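Local coordinates for putative nucleoprotein (Infectious salmon anemia virus, PDB 4EWC) that encapsidates the negative-strand viral RNA, protecting it from nucleases and forming the ribonucleoprotein that serves as template for transcription and replication, at residues T349-L354 against K554-S559; L380-R385 against S561-R566. All blocks are in the same frame, centred on the assembly; numbering follows the deposited sequence.

Contact 1. Residues T349-L354 against K554-S559; sequences TEEQRL and KRILKS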
# COMPACT_ATOMS: atom_id res chain seq x y z
N THR A 349 -23.76 -12.35 7.24
CA THR A 349 -24.28 -12.94 6.03
C THR A 349 -25.00 -14.23 6.38
O THR A 349 -24.70 -14.87 7.39
CB THR A 349 -23.17 -13.24 5.00
OG1 THR A 349 -22.34 -14.32 5.46
CG2 THR A 349 -22.33 -11.99 4.73
N GLU A 350 -25.97 -14.61 5.55
CA GLU A 350 -26.81 -15.78 5.82
C GLU A 350 -25.97 -17.03 5.74
O GLU A 350 -26.17 -17.98 6.50
CB GLU A 350 -27.95 -15.86 4.81
CG GLU A 350 -28.83 -17.09 4.99
CD GLU A 350 -29.66 -17.02 6.27
OE1 GLU A 350 -29.56 -16.00 6.99
OE2 GLU A 350 -30.41 -17.97 6.55
N GLU A 351 -25.04 -17.02 4.80
CA GLU A 351 -24.13 -18.13 4.61
C GLU A 351 -23.42 -18.52 5.91
O GLU A 351 -23.32 -19.68 6.24
CB GLU A 351 -23.10 -17.76 3.55
CG GLU A 351 -21.92 -18.72 3.45
CD GLU A 351 -22.30 -20.05 2.86
OE1 GLU A 351 -23.05 -20.08 1.85
OE2 GLU A 351 -21.84 -21.09 3.40
N GLN A 352 -22.94 -17.52 6.64
CA GLN A 352 -22.28 -17.76 7.91
C GLN A 352 -23.26 -18.25 8.98
O GLN A 352 -22.89 -19.06 9.83
CB GLN A 352 -21.55 -16.51 8.35
CG GLN A 352 -20.37 -16.20 7.45
CD GLN A 352 -19.88 -14.76 7.52
OE1 GLN A 352 -20.65 -13.81 7.39
NE2 GLN A 352 -18.58 -14.60 7.71
N ARG A 353 -24.50 -17.77 8.92
CA ARG A 353 -25.52 -18.17 9.89
C ARG A 353 -25.85 -19.66 9.79
O ARG A 353 -25.85 -20.36 10.80
CB ARG A 353 -26.79 -17.31 9.75
CG ARG A 353 -26.57 -15.85 10.11
CD ARG A 353 -27.86 -15.06 10.25
NE ARG A 353 -27.59 -13.63 10.12
CZ ARG A 353 -27.72 -12.93 8.99
NH1 ARG A 353 -28.17 -13.53 7.90
NH2 ARG A 353 -27.41 -11.64 8.97
N LEU A 354 -26.14 -20.13 8.58
CA LEU A 354 -26.36 -21.55 8.33
C LEU A 354 -25.14 -22.34 8.73
O LEU A 354 -25.23 -23.32 9.47
CB LEU A 354 -26.66 -21.81 6.84
CG LEU A 354 -27.90 -21.08 6.36
CD1 LEU A 354 -28.14 -21.37 4.89
CD2 LEU A 354 -29.10 -21.46 7.22
N LYS A 554 -18.60 -24.34 -2.29
CA LYS A 554 -18.58 -23.88 -3.67
C LYS A 554 -19.09 -22.44 -3.82
O LYS A 554 -18.46 -21.63 -4.51
CB LYS A 554 -19.43 -24.83 -4.53
N ARG A 555 -20.21 -22.13 -3.18
CA ARG A 555 -20.79 -20.80 -3.23
C ARG A 555 -19.84 -19.75 -2.65
O ARG A 555 -19.53 -18.75 -3.30
CB ARG A 555 -22.14 -20.75 -2.49
CG ARG A 555 -23.27 -21.37 -3.28
CD ARG A 555 -24.57 -21.37 -2.50
NE ARG A 555 -25.33 -22.57 -2.79
CZ ARG A 555 -25.82 -23.40 -1.87
NH1 ARG A 555 -25.65 -23.16 -0.58
NH2 ARG A 555 -26.48 -24.49 -2.26
N ILE A 556 -19.40 -20.00 -1.43
CA ILE A 556 -18.48 -19.13 -0.72
C ILE A 556 -17.26 -18.82 -1.58
O ILE A 556 -16.84 -17.66 -1.70
CB ILE A 556 -17.99 -19.77 0.58
CG1 ILE A 556 -19.17 -20.29 1.39
CG2 ILE A 556 -17.21 -18.76 1.39
CD1 ILE A 556 -18.76 -20.94 2.68
N LEU A 557 -16.70 -19.87 -2.17
CA LEU A 557 -15.52 -19.72 -3.01
C LEU A 557 -15.80 -18.85 -4.23
O LEU A 557 -14.98 -18.00 -4.61
CB LEU A 557 -15.00 -21.09 -3.42
CG LEU A 557 -13.80 -21.08 -4.37
CD1 LEU A 557 -12.61 -20.39 -3.74
CD2 LEU A 557 -13.48 -22.51 -4.78
N LYS A 558 -16.96 -19.05 -4.85
CA LYS A 558 -17.33 -18.26 -6.01
C LYS A 558 -17.53 -16.81 -5.61
O LYS A 558 -17.01 -15.91 -6.28
CB LYS A 558 -18.60 -18.84 -6.67
CG LYS A 558 -19.07 -18.09 -7.92
CD LYS A 558 -17.92 -17.77 -8.87
CE LYS A 558 -18.42 -17.06 -10.13
NZ LYS A 558 -19.20 -17.96 -11.02
N SER A 559 -18.26 -16.60 -4.52
CA SER A 559 -18.58 -15.26 -4.01
C SER A 559 -17.32 -14.46 -3.69
O SER A 559 -17.23 -13.27 -4.01
CB SER A 559 -19.40 -15.37 -2.72
OG SER A 559 -20.59 -16.12 -2.92

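Contact 2. Residues L380-R385 against S561-R566; sequences LIDPPR and SERSAR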
# COMPACT_ATOMS: atom_id res chain seq x y z
N LEU A 380 -12.99 -14.36 7.74
CA LEU A 380 -11.96 -13.54 7.12
C LEU A 380 -12.50 -12.78 5.91
O LEU A 380 -12.05 -11.68 5.62
CB LEU A 380 -10.79 -14.40 6.64
CG LEU A 380 -10.07 -15.30 7.63
CD1 LEU A 380 -8.88 -15.88 6.90
CD2 LEU A 380 -9.63 -14.54 8.89
N ILE A 381 -13.43 -13.40 5.19
CA ILE A 381 -14.11 -12.73 4.10
C ILE A 381 -15.15 -11.69 4.57
O ILE A 381 -15.21 -10.56 4.07
CB ILE A 381 -14.80 -13.75 3.18
CG1 ILE A 381 -13.78 -14.70 2.56
CG2 ILE A 381 -15.63 -13.04 2.09
CD1 ILE A 381 -14.42 -15.99 2.02
N ASP A 382 -15.99 -12.08 5.53
CA ASP A 382 -17.05 -11.24 6.05
C ASP A 382 -17.01 -11.16 7.57
O ASP A 382 -17.62 -12.00 8.23
CB ASP A 382 -18.41 -11.80 5.65
CG ASP A 382 -18.79 -11.50 4.22
OD1 ASP A 382 -18.95 -10.29 3.89
OD2 ASP A 382 -18.95 -12.46 3.41
N PRO A 383 -16.30 -10.16 8.12
CA PRO A 383 -16.08 -10.04 9.58
C PRO A 383 -17.36 -10.18 10.41
O PRO A 383 -18.44 -9.79 9.96
CB PRO A 383 -15.51 -8.62 9.74
CG PRO A 383 -14.97 -8.26 8.42
CD PRO A 383 -15.74 -9.02 7.37
N PRO A 384 -17.24 -10.72 11.63
CA PRO A 384 -18.37 -10.80 12.57
C PRO A 384 -18.78 -9.41 13.05
O PRO A 384 -18.03 -8.45 12.82
CB PRO A 384 -17.79 -11.59 13.75
CG PRO A 384 -16.32 -11.26 13.71
CD PRO A 384 -15.97 -11.14 12.25
N ARG A 385 -19.92 -9.28 13.72
CA ARG A 385 -20.35 -7.98 14.24
C ARG A 385 -19.35 -7.47 15.26
O ARG A 385 -19.06 -8.15 16.24
CB ARG A 385 -21.74 -8.06 14.88
CG ARG A 385 -22.83 -8.39 13.91
CD ARG A 385 -24.17 -8.55 14.61
NE ARG A 385 -25.14 -9.12 13.69
CZ ARG A 385 -25.82 -8.41 12.80
NH1 ARG A 385 -25.63 -7.10 12.72
NH2 ARG A 385 -26.70 -9.01 12.00
N SER A 561 -14.31 -14.88 -5.00
CA SER A 561 -13.61 -14.48 -6.21
C SER A 561 -14.36 -13.36 -6.90
O SER A 561 -13.74 -12.42 -7.42
CB SER A 561 -13.43 -15.66 -7.17
OG SER A 561 -12.49 -15.31 -8.17
N GLU A 562 -15.69 -13.45 -6.88
CA GLU A 562 -16.52 -12.42 -7.49
C GLU A 562 -16.25 -11.06 -6.84
O GLU A 562 -16.15 -10.03 -7.52
CB GLU A 562 -18.01 -12.79 -7.37
N ARG A 563 -16.11 -11.07 -5.52
CA ARG A 563 -15.86 -9.85 -4.78
C ARG A 563 -14.42 -9.32 -4.84
O ARG A 563 -14.21 -8.10 -4.87
CB ARG A 563 -16.27 -10.05 -3.33
CG ARG A 563 -17.73 -9.77 -3.11
CD ARG A 563 -18.00 -9.52 -1.64
NE ARG A 563 -18.52 -10.72 -1.00
CZ ARG A 563 -18.43 -10.94 0.30
NH1 ARG A 563 -17.83 -10.06 1.09
NH2 ARG A 563 -18.93 -12.07 0.81
N SER A 564 -13.42 -10.21 -4.83
CA SER A 564 -12.02 -9.77 -4.82
C SER A 564 -11.57 -9.15 -6.15
O SER A 564 -10.46 -8.60 -6.25
CB SER A 564 -11.07 -10.91 -4.41
OG SER A 564 -11.09 -11.97 -5.35
N ALA A 565 -12.42 -9.24 -7.17
CA ALA A 565 -12.09 -8.79 -8.51
C ALA A 565 -12.05 -7.27 -8.63
O ALA A 565 -11.38 -6.72 -9.51
CB ALA A 565 -13.08 -9.36 -9.52
N ARG A 566 -12.78 -6.59 -7.75
CA ARG A 566 -12.88 -5.14 -7.82
C ARG A 566 -12.10 -4.53 -6.68
O ARG A 566 -12.25 -4.95 -5.53
CB ARG A 566 -14.36 -4.71 -7.78

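Contact 1. Residues T349-L354 against K554-S559
E351, in the first turn of helix 350-358, lays its side chain across the end of I556 on helix 550-564. The chain leaves its CB toward the second helix, but CB itself stays short of the isoleucine. With CG anti to the backbone N (chi1 168°), the next carbon reaches across the gap, and E351 CG lies 3.8 Å from I556 CG1. A bend at chi2 (71°) then turns the carboxylate across the outer carbons of the isoleucine: E351 CD is 3.5 Å from I556 CG1, and E351 OE2 ends beside the terminal methyl, 3.2 Å from I556 CD1. The two side chains cross at about a right angle. E351 OE1 also lies near I556 CG1, at 3.9 Å; R555 is farther off, with 4.7 Å between E351 OE1 and R555 NH1, beyond bonding distance.

T349 is the N-cap of helix 350-358. Its OG1 takes a weak bond from Q352 N and gives its proton to Q352 OE1, while Q352 NE2 reaches the carbonyl of D382, tying this helix start to the end of helix 369-381. I556 also packs on T374 and I381 of that helix and on L537 of the second subunit.

This small side-chain contact joins the helical-bundle region to the C-terminal region without a hydrogen bond or salt bridge. E351 brings CG, CD and the carboxylate oxygens into van der Waals contact with a buried isoleucine, and the neighbouring arginine can offer at most a longer-range attraction, which would probably ease the placing of a charge beside hydrocarbon.

Contact 2. Residues L380-R385 against S561-R566
D382 and R563 meet end-on, the two terminal guanidinium nitrogens of the arginine each taking one oxygen of the carboxylate. The pairing is uneven. R563 NH2 gives the straighter bond, to D382 OD2 at 2.6 Å with an N-H...O angle of 173°; the oxygen is approached from its syn side and lies close to the guanidinium plane. R563 NH1 reaches D382 OD1 at 3.0 Å along a more bent line, coming from above the carboxylate plane. The unevenness goes with a 31° twist between the carboxylate and guanidinium planes: one bond stays nearly flat while the other is tilted.

D382 is the first residue after helix 369-381 to leave helical geometry. Its CG is anti to the carbonyl carbon (chi1 -78°), which swings the carboxylate toward the arginine although the first bond of the side chain does not aim that way. On the other side, the first bond of the R563 side chain, from the last part of helix 550-564, heads toward the 380-385 segment, and a bend at chi3 then presents NH1 and NH2 to the acid. I381, one residue before the aspartate, sets its CG2 methyl obliquely against the guanidinium, 3.7 Å from R563 NH2, and packs beside both terminal nitrogens.

T349 packs on the carboxylate from the start of helix 350-358, while I381 also rests on I533 of the second subunit. This bidentate, end-on arginine-aspartate salt bridge fastens a helix-ending loop of the helical-bundle region to a helix of the C-terminal region in this predominantly helical orthomyxovirus nucleoprotein.

Overall arrangement
Both contacts use helix 550-564, contact 1 its middle and contact 2 its last part, and their centres lie 10 Å apart. Helices 350-358 and 369-381, which supply the other sides, follow each other in the chain, so one helix of the C-terminal region is joined to two successive helices of the bundle. Each contact is only partly buried and includes a buried isoleucine, I556 or I381; contact 1 lies farther out, its centre about 27 Å from the chain centre against about 21 Å for contact 2. The chemistry differs: contact 1 sets an acid against hydrocarbon, with the opposite charge of R555 near but not bonded, whereas contact 2 closes a salt bridge. Both also touch the second subunit.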